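Local coordinates for protein gamma-glutamyltranspeptidase (Streptomyces lincolnensis, PDB 6J3I) that is a gamma-glutamyltranspeptidase homologue of the N-terminal nucleophile hydrolase clan, related to LmbA, and probably cleaves an amide bond or transfers its acyl group, at residues Ala287-Glu292 with His303-Gly308; Gly279-Gln284 with Lys310-Asp315; Asp369-Gly374 with Arg550-Gly555. The protein carries 1 engineered substitution. One frame throughout, in Å; residues are numbered along the deposited sequence.

Contact 1 of 3, residues Ala287-Glu292 with His303-Gly308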
ATOM      1  N   ALA A 287       0.962  19.313   9.577  1.00 30.32           N
ATOM      2  CA  ALA A 287       0.215  20.482  10.069  1.00 30.66           C
ATOM      3  C   ALA A 287       0.128  20.601  11.597  1.00 30.89           C
ATOM      4  O   ALA A 287       0.014  21.706  12.128  1.00 31.88           O
ATOM      5  CB  ALA A 287      -1.180  20.480   9.479  1.00 30.67           C
ATOM      6  N   LEU A 288       0.160  19.456  12.277  1.00 31.92           N
ATOM      7  CA  LEU A 288       0.210  19.372  13.749  1.00 32.38           C
ATOM      8  C   LEU A 288       1.503  19.846  14.383  1.00 33.40           C
ATOM      9  O   LEU A 288       1.503  20.276  15.536  1.00 34.62           O
ATOM     10  CB  LEU A 288      -0.042  17.925  14.218  1.00 32.35           C
ATOM     11  CG  LEU A 288      -1.414  17.547  14.815  1.00 33.13           C
ATOM     12  CD1 LEU A 288      -2.593  18.297  14.211  1.00 33.06           C
ATOM     13  CD2 LEU A 288      -1.639  16.049  14.682  1.00 32.89           C
ATOM     14  N   LEU A 289       2.603  19.734  13.649  1.00 34.89           N
ATOM     15  CA  LEU A 289       3.919  20.063  14.182  1.00 34.87           C
ATOM     16  C   LEU A 289       4.066  21.568  14.418  1.00 36.90           C
ATOM     17  O   LEU A 289       3.607  22.374  13.593  1.00 35.71           O
ATOM     18  CB  LEU A 289       5.015  19.598  13.228  1.00 33.28           C
ATOM     19  CG  LEU A 289       5.068  18.100  12.935  1.00 31.62           C
ATOM     20  CD1 LEU A 289       5.989  17.806  11.763  1.00 31.41           C
ATOM     21  CD2 LEU A 289       5.494  17.315  14.158  1.00 31.44           C
ATOM     22  N   PRO A 290       4.695  21.952  15.550  1.00 38.74           N
ATOM     23  CA  PRO A 290       5.028  23.359  15.731  1.00 39.64           C
ATOM     24  C   PRO A 290       6.170  23.766  14.801  1.00 41.32           C
ATOM     25  O   PRO A 290       6.930  22.901  14.340  1.00 39.91           O
ATOM     26  CB  PRO A 290       5.457  23.439  17.201  1.00 39.60           C
ATOM     27  CG  PRO A 290       5.923  22.072  17.545  1.00 39.34           C
ATOM     28  CD  PRO A 290       5.108  21.131  16.707  1.00 39.26           C
ATOM     29  N   PRO A 291       6.311  25.077  14.535  1.00 44.07           N
ATOM     30  CA  PRO A 291       7.426  25.528  13.689  1.00 45.71           C
ATOM     31  C   PRO A 291       8.824  25.215  14.284  1.00 46.09           C
ATOM     32  O   PRO A 291       9.803  25.143  13.537  1.00 46.21           O
ATOM     33  CB  PRO A 291       7.178  27.041  13.551  1.00 45.86           C
ATOM     34  CG  PRO A 291       6.334  27.416  14.724  1.00 45.19           C
ATOM     35  CD  PRO A 291       5.542  26.201  15.107  1.00 44.84           C
ATOM     36  N   GLU A 292       8.877  24.995  15.601  1.00 46.49           N
ATOM     37  CA  GLU A 292      10.107  24.731  16.351  1.00 46.65           C
ATOM     38  C   GLU A 292      10.167  23.298  16.904  1.00 46.14           C
ATOM     39  O   GLU A 292       9.653  23.014  17.995  1.00 45.17           O
ATOM     40  CB  GLU A 292      10.172  25.741  17.494  1.00 48.08           C
ATOM     41  CG  GLU A 292      11.486  25.781  18.252  1.00 49.30           C
ATOM     42  CD  GLU A 292      11.751  27.127  18.914  1.00 50.53           C
ATOM     43  OE1 GLU A 292      12.389  27.121  19.988  1.00 51.98           O
ATOM     44  OE2 GLU A 292      11.336  28.185  18.374  1.00 48.57           O
ATOM     45  N   HIS A 303       8.169  11.314  21.222  1.00 29.73           N
ATOM     46  CA  HIS A 303       6.937  11.540  21.991  1.00 27.95           C
ATOM     47  C   HIS A 303       5.991  12.492  21.278  1.00 26.63           C
ATOM     48  O   HIS A 303       4.807  12.197  21.113  1.00 24.79           O
ATOM     49  CB  HIS A 303       7.267  12.109  23.374  1.00 27.82           C
ATOM     50  CG  HIS A 303       6.059  12.520  24.164  1.00 27.70           C
ATOM     51  ND1 HIS A 303       5.352  11.640  24.955  1.00 27.16           N
ATOM     52  CD2 HIS A 303       5.430  13.714  24.272  1.00 27.77           C
ATOM     53  CE1 HIS A 303       4.343  12.277  25.521  1.00 27.28           C
ATOM     54  NE2 HIS A 303       4.364  13.535  25.119  1.00 27.75           N
ATOM     55  N   LEU A 304       6.531  13.638  20.874  1.00 26.46           N
ATOM     56  CA  LEU A 304       5.777  14.621  20.100  1.00 26.73           C
ATOM     57  C   LEU A 304       5.138  13.976  18.870  1.00 27.44           C
ATOM     58  O   LEU A 304       3.961  14.208  18.571  1.00 26.79           O
ATOM     59  CB  LEU A 304       6.671  15.785  19.659  1.00 25.80           C
ATOM     60  CG  LEU A 304       5.990  16.770  18.698  1.00 26.12           C
ATOM     61  CD1 LEU A 304       4.831  17.476  19.388  1.00 26.10           C
ATOM     62  CD2 LEU A 304       6.966  17.779  18.110  1.00 26.05           C
ATOM     63  N   LEU A 305       5.936  13.177  18.167  1.00 28.40           N
ATOM     64  CA  LEU A 305       5.493  12.514  16.937  1.00 28.92           C
ATOM     65  C   LEU A 305       4.456  11.427  17.178  1.00 29.35           C
ATOM     66  O   LEU A 305       3.537  11.261  16.365  1.00 29.87           O
ATOM     67  CB  LEU A 305       6.692  11.981  16.127  1.00 28.96           C
ATOM     68  CG  LEU A 305       7.156  12.812  14.912  1.00 29.18           C
ATOM     69  CD1 LEU A 305       6.864  14.303  14.999  1.00 29.35           C
ATOM     70  CD2 LEU A 305       8.643  12.609  14.642  1.00 29.69           C
ATOM     71  N   VAL A 306       4.599  10.703  18.285  1.00 28.83           N
ATOM     72  CA  VAL A 306       3.668   9.622  18.629  1.00 29.35           C
ATOM     73  C   VAL A 306       2.285  10.172  18.991  1.00 29.58           C
ATOM     74  O   VAL A 306       1.271   9.662  18.506  1.00 29.57           O
ATOM     75  CB  VAL A 306       4.259   8.718  19.740  1.00 29.53           C
ATOM     76  CG1 VAL A 306       3.222   7.755  20.326  1.00 29.18           C
ATOM     77  CG2 VAL A 306       5.439   7.931  19.183  1.00 29.70           C
ATOM     78  N   GLU A 307       2.256  11.204  19.835  1.00 29.33           N
ATOM     79  CA  GLU A 307       1.005  11.850  20.256  1.00 28.64           C
ATOM     80  C   GLU A 307       0.290  12.566  19.113  1.00 27.47           C
ATOM     81  O   GLU A 307      -0.931  12.524  19.023  1.00 27.22           O
ATOM     82  CB  GLU A 307       1.275  12.837  21.396  1.00 28.90           C
ATOM     83  CG  GLU A 307       1.662  12.176  22.701  1.00 29.10           C
ATOM     84  CD  GLU A 307       0.653  11.135  23.114  1.00 30.25           C
ATOM     85  OE1 GLU A 307       1.042   9.962  23.274  1.00 30.19           O
ATOM     86  OE2 GLU A 307      -0.544  11.483  23.242  1.00 31.75           O
ATOM     87  N   GLY A 308       1.062  13.221  18.255  1.00 26.79           N
ATOM     88  CA  GLY A 308       0.541  13.815  17.031  1.00 27.02           C
ATOM     89  C   GLY A 308      -0.060  12.803  16.061  1.00 26.97           C
ATOM     90  O   GLY A 308      -1.075  13.079  15.423  1.00 27.83           O
TER
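Leu289, just after helix 280-288, meets Leu304 and Leu305 in the turns of helix 299-319 around residues 304-308 with one methyl, CD2. Its CB and CG stand back from the facing helix, and the bridge is made at the branch. With CG beside the backbone N and anti to the carbonyl carbon (chi1 -60°), the side chain carries CD2 to within 3.4 Å of Leu305 CD1, a close methyl contact between two chains that lie at a slant to each other. The same CD2 lies 4.2 Å from Leu304 CD2. Around this pair, Leu515 packs on both Leu289 and Leu305, so that the loop after helix 280-288, helix 299-319 and helix 506-519 meet here.

Leu304 has its CG anti to the backbone N (chi1 173°), and its CD2 and Pro290 CD reach toward each other to 4.1 Å. Leu288 CD2 approaches the carbonyl of Gly308, where the two backbones come closest, with CA atoms of Leu288 and Gly308 6.5 Å apart. No hydrogen bond crosses the interface. The backbone carbonyls of Ala287 and Leu288 accept hydrogen bonds from Arg341 of helix 334-341. The contact is thus mainly apolar, and it joins two successive helices in a helical layer of the αββα sandwich characteristic of N-terminal nucleophile hydrolases.

Contact 2 of 3, residues Gly279-Gln284 with Lys310-Asp315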
ATOM      1  N   GLY A 279      -3.734   8.389   2.964  1.00 20.27           N
ATOM      2  CA  GLY A 279      -2.737   9.391   2.552  1.00 20.67           C
ATOM      3  C   GLY A 279      -2.684  10.715   3.289  1.00 20.96           C
ATOM      4  O   GLY A 279      -1.608  11.150   3.728  1.00 20.60           O
ATOM      5  N   PRO A 280      -3.840  11.372   3.426  1.00 21.19           N
ATOM      6  CA  PRO A 280      -3.887  12.602   4.174  1.00 21.60           C
ATOM      7  C   PRO A 280      -3.507  12.547   5.659  1.00 22.27           C
ATOM      8  O   PRO A 280      -3.275  13.619   6.214  1.00 23.56           O
ATOM      9  CB  PRO A 280      -5.330  13.050   3.990  1.00 21.81           C
ATOM     10  CG  PRO A 280      -5.654  12.588   2.616  1.00 21.59           C
ATOM     11  CD  PRO A 280      -5.016  11.233   2.551  1.00 21.27           C
ATOM     12  N   VAL A 281      -3.436  11.374   6.308  1.00 22.65           N
ATOM     13  CA  VAL A 281      -2.915  11.338   7.717  1.00 23.15           C
ATOM     14  C   VAL A 281      -1.478  11.813   7.832  1.00 22.90           C
ATOM     15  O   VAL A 281      -1.111  12.404   8.838  1.00 23.34           O
ATOM     16  CB  VAL A 281      -2.938   9.988   8.510  1.00 23.89           C
ATOM     17  CG1 VAL A 281      -3.939  10.055   9.655  1.00 24.23           C
ATOM     18  CG2 VAL A 281      -3.141   8.760   7.664  1.00 24.27           C
ATOM     19  N   LEU A 282      -0.658  11.512   6.836  1.00 22.53           N
ATOM     20  CA  LEU A 282       0.702  12.029   6.819  1.00 22.53           C
ATOM     21  C   LEU A 282       0.653  13.558   6.882  1.00 22.29           C
ATOM     22  O   LEU A 282       1.281  14.179   7.748  1.00 21.60           O
ATOM     23  CB  LEU A 282       1.442  11.570   5.569  1.00 22.66           C
ATOM     24  CG  LEU A 282       2.967  11.677   5.669  1.00 23.40           C
ATOM     25  CD1 LEU A 282       3.643  10.628   4.786  1.00 23.78           C
ATOM     26  CD2 LEU A 282       3.469  13.073   5.318  1.00 23.32           C
ATOM     27  N   LEU A 283      -0.123  14.129   5.965  1.00 21.94           N
ATOM     28  CA  LEU A 283      -0.366  15.566   5.874  1.00 21.72           C
ATOM     29  C   LEU A 283      -0.838  16.161   7.204  1.00 21.70           C
ATOM     30  O   LEU A 283      -0.283  17.157   7.680  1.00 21.63           O
ATOM     31  CB  LEU A 283      -1.373  15.846   4.733  1.00 21.79           C
ATOM     32  CG  LEU A 283      -0.818  15.935   3.297  1.00 21.84           C
ATOM     33  CD1 LEU A 283       0.441  15.113   3.066  1.00 22.26           C
ATOM     34  CD2 LEU A 283      -1.851  15.590   2.239  1.00 22.14           C
ATOM     35  N   GLN A 284      -1.831  15.534   7.821  1.00 21.93           N
ATOM     36  CA  GLN A 284      -2.342  16.010   9.118  1.00 22.60           C
ATOM     37  C   GLN A 284      -1.295  16.037  10.236  1.00 23.34           C
ATOM     38  O   GLN A 284      -1.356  16.883  11.134  1.00 23.16           O
ATOM     39  CB  GLN A 284      -3.552  15.186   9.562  1.00 22.33           C
ATOM     40  CG  GLN A 284      -4.838  15.553   8.833  1.00 21.84           C
ATOM     41  CD  GLN A 284      -6.078  15.054   9.544  1.00 21.81           C
ATOM     42  OE1 GLN A 284      -6.846  14.284   8.983  1.00 22.44           O
ATOM     43  NE2 GLN A 284      -6.279  15.491  10.790  1.00 21.22           N
ATOM     44  N   LYS A 310      -1.455   9.869  16.929  1.00 26.66           N
ATOM     45  CA  LYS A 310      -2.731   9.477  17.574  1.00 27.08           C
ATOM     46  C   LYS A 310      -3.862  10.445  17.243  1.00 27.27           C
ATOM     47  O   LYS A 310      -4.926  10.032  16.775  1.00 26.72           O
ATOM     48  CB  LYS A 310      -2.559   9.361  19.095  1.00 26.85           C
ATOM     49  CG  LYS A 310      -2.018   8.003  19.522  1.00 27.06           C
ATOM     50  CD  LYS A 310      -0.784   8.065  20.410  1.00 27.41           C
ATOM     51  CE  LYS A 310      -1.085   7.755  21.861  1.00 27.77           C
ATOM     52  NZ  LYS A 310       0.148   7.493  22.658  1.00 27.67           N
ATOM     53  N   LEU A 311      -3.605  11.727  17.476  1.00 28.00           N
ATOM     54  CA  LEU A 311      -4.514  12.800  17.066  1.00 28.74           C
ATOM     55  C   LEU A 311      -4.924  12.670  15.598  1.00 28.08           C
ATOM     56  O   LEU A 311      -6.110  12.651  15.282  1.00 28.40           O
ATOM     57  CB  LEU A 311      -3.873  14.179  17.325  1.00 29.77           C
ATOM     58  CG  LEU A 311      -4.172  14.952  18.630  1.00 30.76           C
ATOM     59  CD1 LEU A 311      -5.163  14.285  19.581  1.00 31.19           C
ATOM     60  CD2 LEU A 311      -2.879  15.282  19.367  1.00 31.04           C
ATOM     61  N   ALA A 312      -3.933  12.560  14.724  1.00 27.73           N
ATOM     62  CA  ALA A 312      -4.155  12.521  13.276  1.00 27.20           C
ATOM     63  C   ALA A 312      -4.924  11.286  12.824  1.00 27.11           C
ATOM     64  O   ALA A 312      -5.762  11.366  11.918  1.00 26.55           O
ATOM     65  CB  ALA A 312      -2.823  12.605  12.547  1.00 27.22           C
ATOM     66  N   MET A 313      -4.626  10.150  13.454  1.00 27.22           N
ATOM     67  CA  MET A 313      -5.318   8.890  13.164  1.00 27.55           C
ATOM     68  C   MET A 313      -6.775   8.892  13.621  1.00 27.59           C
ATOM     69  O   MET A 313      -7.635   8.320  12.953  1.00 28.92           O
ATOM     70  CB  MET A 313      -4.579   7.705  13.792  1.00 27.94           C
ATOM     71  CG  MET A 313      -3.228   7.418  13.155  1.00 28.14           C
ATOM     72  SD  MET A 313      -3.352   6.761  11.482  1.00 28.98           S
ATOM     73  CE  MET A 313      -2.633   5.141  11.692  1.00 29.77           C
ATOM     74  N   ALA A 314      -7.049   9.530  14.754  1.00 27.41           N
ATOM     75  CA  ALA A 314      -8.415   9.674  15.250  1.00 26.55           C
ATOM     76  C   ALA A 314      -9.270  10.391  14.222  1.00 26.25           C
ATOM     77  O   ALA A 314     -10.419  10.006  13.975  1.00 26.01           O
ATOM     78  CB  ALA A 314      -8.430  10.425  16.571  1.00 26.52           C
ATOM     79  N   ASP A 315      -8.692  11.418  13.607  1.00 26.15           N
ATOM     80  CA  ASP A 315      -9.375  12.156  12.555  1.00 26.65           C
ATOM     81  C   ASP A 315      -9.585  11.304  11.312  1.00 26.56           C
ATOM     82  O   ASP A 315     -10.624  11.432  10.670  1.00 27.13           O
ATOM     83  CB  ASP A 315      -8.637  13.455  12.191  1.00 27.28           C
ATOM     84  CG  ASP A 315      -8.909  14.595  13.172  1.00 27.46           C
ATOM     85  OD1 ASP A 315      -9.822  14.476  14.017  1.00 26.73           O
ATOM     86  OD2 ASP A 315      -8.195  15.624  13.084  1.00 27.79           O
TER
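Gln284, Val281 and Ala312 bury the most surface where helix 280-284 and helix 310-315 pack together in a helical layer of the N-terminal nucleophile hydrolase fold. The two segments run roughly antiparallel, at 138°, with their axes 8.9 Å apart at the closest point. The small side chain of Ala312 is consistent with this close approach: its CB faces the other helix and touches Gln284 CB at 4.0 Å. Gln284 and Ala312 also have the closest CA atoms, 5.7 Å apart.

Val281 sits one turn before Gln284 and leans against the same alanine. Its CG1 lies over the Ala312 carbonyl as well as beside the Ala312 methyl group, and reaches Met313 SD at 3.8 Å. Met313 gains this contact although its CB points away, because chi1 and the bend at chi2 bring SD back toward the valine.

Beyond the apolar patch, Gln284 extends past CG to cross Asp315 at nearly a right angle. Both polar ends are buried and have further partners. Gln284 OE1 bonds Tyr320 OH, while the carboxylate of Asp315 is held by Gly355 N at OD1 and by Tyr336 OH at OD2, which probably fixes its rotation. The amide and carboxylate are nearly coplanar, 29° apart, and Gln284 NE2 gives its hydrogen bond of 3.0 Å, though bent with an N-H...O angle of 141°, to the anti lone pair of Asp315 OD2, which lies almost in the plane of the amide.

Contact 3 of 3, residues Asp369-Gly374 with Arg550-Gly555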
ATOM      1  N   ASP A 369     -15.792   2.621  18.798  1.00 34.98           N
ATOM      2  CA  ASP A 369     -16.078   3.090  20.170  1.00 36.24           C
ATOM      3  C   ASP A 369     -15.821   2.009  21.204  1.00 36.50           C
ATOM      4  O   ASP A 369     -15.239   2.252  22.256  1.00 36.99           O
ATOM      5  CB  ASP A 369     -17.554   3.518  20.289  1.00 37.54           C
ATOM      6  CG  ASP A 369     -17.782   4.972  19.913  1.00 39.33           C
ATOM      7  OD1 ASP A 369     -16.888   5.815  20.157  1.00 41.10           O
ATOM      8  OD2 ASP A 369     -18.875   5.289  19.385  1.00 39.11           O
ATOM      9  N   LEU A 370     -16.302   0.823  20.877  1.00 37.55           N
ATOM     10  CA  LEU A 370     -16.175  -0.385  21.690  1.00 37.94           C
ATOM     11  C   LEU A 370     -14.730  -0.811  21.895  1.00 39.49           C
ATOM     12  O   LEU A 370     -14.306  -1.127  23.011  1.00 40.73           O
ATOM     13  CB  LEU A 370     -16.941  -1.471  20.944  1.00 36.11           C
ATOM     14  CG  LEU A 370     -17.073  -2.956  21.285  1.00 36.26           C
ATOM     15  CD1 LEU A 370     -16.101  -3.824  20.466  1.00 35.95           C
ATOM     16  CD2 LEU A 370     -17.006  -3.249  22.786  1.00 36.07           C
ATOM     17  N   VAL A 371     -13.985  -0.795  20.801  1.00 39.98           N
ATOM     18  CA  VAL A 371     -12.587  -1.216  20.793  1.00 40.49           C
ATOM     19  C   VAL A 371     -11.663  -0.225  21.540  1.00 41.03           C
ATOM     20  O   VAL A 371     -10.627  -0.630  22.062  1.00 39.85           O
ATOM     21  CB  VAL A 371     -12.148  -1.584  19.337  1.00 39.97           C
ATOM     22  CG1 VAL A 371     -11.038  -0.705  18.776  1.00 39.89           C
ATOM     23  CG2 VAL A 371     -11.800  -3.057  19.250  1.00 39.37           C
ATOM     24  N   ALA A 372     -12.066   1.045  21.611  1.00 42.35           N
ATOM     25  CA  ALA A 372     -11.311   2.093  22.311  1.00 44.14           C
ATOM     26  C   ALA A 372     -11.666   2.147  23.804  1.00 45.63           C
ATOM     27  O   ALA A 372     -12.516   2.934  24.221  1.00 44.94           O
ATOM     28  CB  ALA A 372     -11.577   3.439  21.657  1.00 45.30           C
ATOM     29  N   THR A 373     -10.992   1.309  24.593  1.00 47.65           N
ATOM     30  CA  THR A 373     -11.304   1.117  26.021  1.00 48.54           C
ATOM     31  C   THR A 373     -10.520   2.035  26.983  1.00 50.34           C
ATOM     32  O   THR A 373     -10.938   2.226  28.131  1.00 50.23           O
ATOM     33  CB  THR A 373     -11.108  -0.362  26.431  1.00 48.26           C
ATOM     34  OG1 THR A 373      -9.795  -0.802  26.067  1.00 46.58           O
ATOM     35  CG2 THR A 373     -12.146  -1.250  25.744  1.00 47.30           C
ATOM     36  N   GLY A 374      -9.401   2.595  26.520  1.00 51.55           N
ATOM     37  CA  GLY A 374      -8.647   3.597  27.288  1.00 51.50           C
ATOM     38  C   GLY A 374      -7.951   3.072  28.534  1.00 52.18           C
ATOM     39  O   GLY A 374      -7.189   2.106  28.477  1.00 51.53           O
ATOM     40  N   ARG A 550     -10.112  -5.715  13.351  1.00 23.37           N
ATOM     41  CA  ARG A 550     -10.198  -4.270  13.663  1.00 23.31           C
ATOM     42  C   ARG A 550     -10.071  -3.962  15.168  1.00 23.80           C
ATOM     43  O   ARG A 550     -10.891  -3.235  15.734  1.00 23.07           O
ATOM     44  CB  ARG A 550     -11.486  -3.625  13.108  1.00 22.94           C
ATOM     45  CG  ARG A 550     -11.968  -4.106  11.746  1.00 22.87           C
ATOM     46  CD  ARG A 550     -11.096  -3.601  10.618  1.00 22.66           C
ATOM     47  NE  ARG A 550     -11.222  -2.157  10.443  1.00 22.37           N
ATOM     48  CZ  ARG A 550     -12.209  -1.543   9.793  1.00 22.77           C
ATOM     49  NH1 ARG A 550     -13.198  -2.237   9.225  1.00 23.12           N
ATOM     50  NH2 ARG A 550     -12.208  -0.214   9.712  1.00 22.37           N
ATOM     51  N   GLY A 551      -9.040  -4.518  15.798  1.00 24.62           N
ATOM     52  CA  GLY A 551      -8.747  -4.257  17.213  1.00 26.06           C
ATOM     53  C   GLY A 551      -7.907  -3.008  17.435  1.00 27.41           C
ATOM     54  O   GLY A 551      -7.447  -2.371  16.480  1.00 27.51           O
ATOM     55  N   MET A 552      -7.739  -2.639  18.705  1.00 29.06           N
ATOM     56  CA  MET A 552      -6.821  -1.557  19.071  1.00 29.67           C
ATOM     57  C   MET A 552      -6.172  -1.784  20.411  1.00 30.86           C
ATOM     58  O   MET A 552      -6.692  -2.502  21.262  1.00 30.40           O
ATOM     59  CB  MET A 552      -7.480  -0.174  18.988  1.00 29.53           C
ATOM     60  CG  MET A 552      -7.851   0.582  20.251  1.00 29.56           C
ATOM     61  SD  MET A 552      -8.417   2.251  19.802  1.00 28.96           S
ATOM     62  CE  MET A 552      -7.488   3.249  20.968  1.00 29.79           C
ATOM     63  N   ARG A 553      -5.019  -1.148  20.561  1.00 32.70           N
ATOM     64  CA  ARG A 553      -4.182  -1.280  21.743  1.00 34.03           C
ATOM     65  C   ARG A 553      -3.928   0.114  22.289  1.00 33.80           C
ATOM     66  O   ARG A 553      -3.011   0.804  21.827  1.00 33.75           O
ATOM     67  CB  ARG A 553      -2.872  -1.974  21.384  1.00 35.70           C
ATOM     68  CG  ARG A 553      -3.084  -3.341  20.752  1.00 37.75           C
ATOM     69  CD  ARG A 553      -1.931  -4.290  21.037  1.00 39.75           C
ATOM     70  NE  ARG A 553      -0.762  -4.015  20.201  1.00 41.51           N
ATOM     71  CZ  ARG A 553       0.498  -4.363  20.489  1.00 42.78           C
ATOM     72  NH1 ARG A 553       0.813  -5.006  21.618  1.00 42.36           N
ATOM     73  NH2 ARG A 553       1.467  -4.054  19.631  1.00 42.99           N
ATOM     74  N   PRO A 554      -4.756   0.552  23.255  1.00 33.91           N
ATOM     75  CA  PRO A 554      -4.606   1.924  23.735  1.00 33.85           C
ATOM     76  C   PRO A 554      -3.229   2.193  24.358  1.00 32.62           C
ATOM     77  O   PRO A 554      -2.756   1.398  25.171  1.00 30.99           O
ATOM     78  CB  PRO A 554      -5.732   2.056  24.769  1.00 34.29           C
ATOM     79  CG  PRO A 554      -6.752   1.058  24.333  1.00 34.40           C
ATOM     80  CD  PRO A 554      -5.940  -0.102  23.848  1.00 33.88           C
ATOM     81  N   GLY A 555      -2.592   3.280  23.923  1.00 32.22           N
ATOM     82  CA  GLY A 555      -1.263   3.681  24.410  1.00 32.48           C
ATOM     83  C   GLY A 555      -0.041   2.954  23.850  1.00 31.55           C
ATOM     84  O   GLY A 555       1.098   3.366  24.111  1.00 32.12           O
TER
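Pro554 meets the end of segment 369-374 with the CG and CB corner of its ring. CG lies 3.8 Å from Gly374 N and 4.0 Å from Thr373 OG1, while CB is the atom that approaches Gly374 O. No flat group stacks across the contact: the guanidinium of Arg550 lies away from segment 369-374, in a cation-pi contact with Trp464, and its NE and NH1 bond the carbonyl oxygens of Gly545 and Thr463.

Between Pro554 and Arg550, Met552 and Val371 carry the apolar part of the contact. Val371, in the last turn of helix 366-371, points toward the loop, and its two methyls divide the work. CG1 rests on Met552 CB at 3.6 Å, and CG2 approaches Arg550 O at the same distance. Met552 then continues past the helix end: its CG lies 3.5 Å from Val371 O, and its SD touches Ala372 CB at 3.9 Å before a bend at chi3 (-133°) places CE near that same methyl. An alanine in place of Met552 would keep the CB contact but would probably leave Ala372 and the Val371 carbonyl without their covering thioether, weakening the hold on the helix end.

No hydrogen bond joins the two segments directly, though nearby His367 NE2 bonds Arg550 O. The touching parts run almost parallel, 5° apart. The contact lies at the surface, where the end of helix 366-371 and its following coil meet the loop between strands 538-540 and 556-560 of the gamma-glutamyltranspeptidase fold.

Overall arrangement
Contacts 1 and 2 belong to one helical pair, 280-288 with 299-319, and contact 1 is nested along the chain inside the loop closed by contact 2. Their centres are 11 Å apart, and they join directly where Leu288 CD2 packs 3.9 Å from Leu311 CB. Contact 3 comes later in sequence and brings together segments 176 residues apart; its centre is about 17 Å from that of contact 2 and about 22 Å from that of contact 1. The first two are buried, whereas contact 3 lies at the surface. It lies just before residues 375-408, which are not modelled and may be mobile.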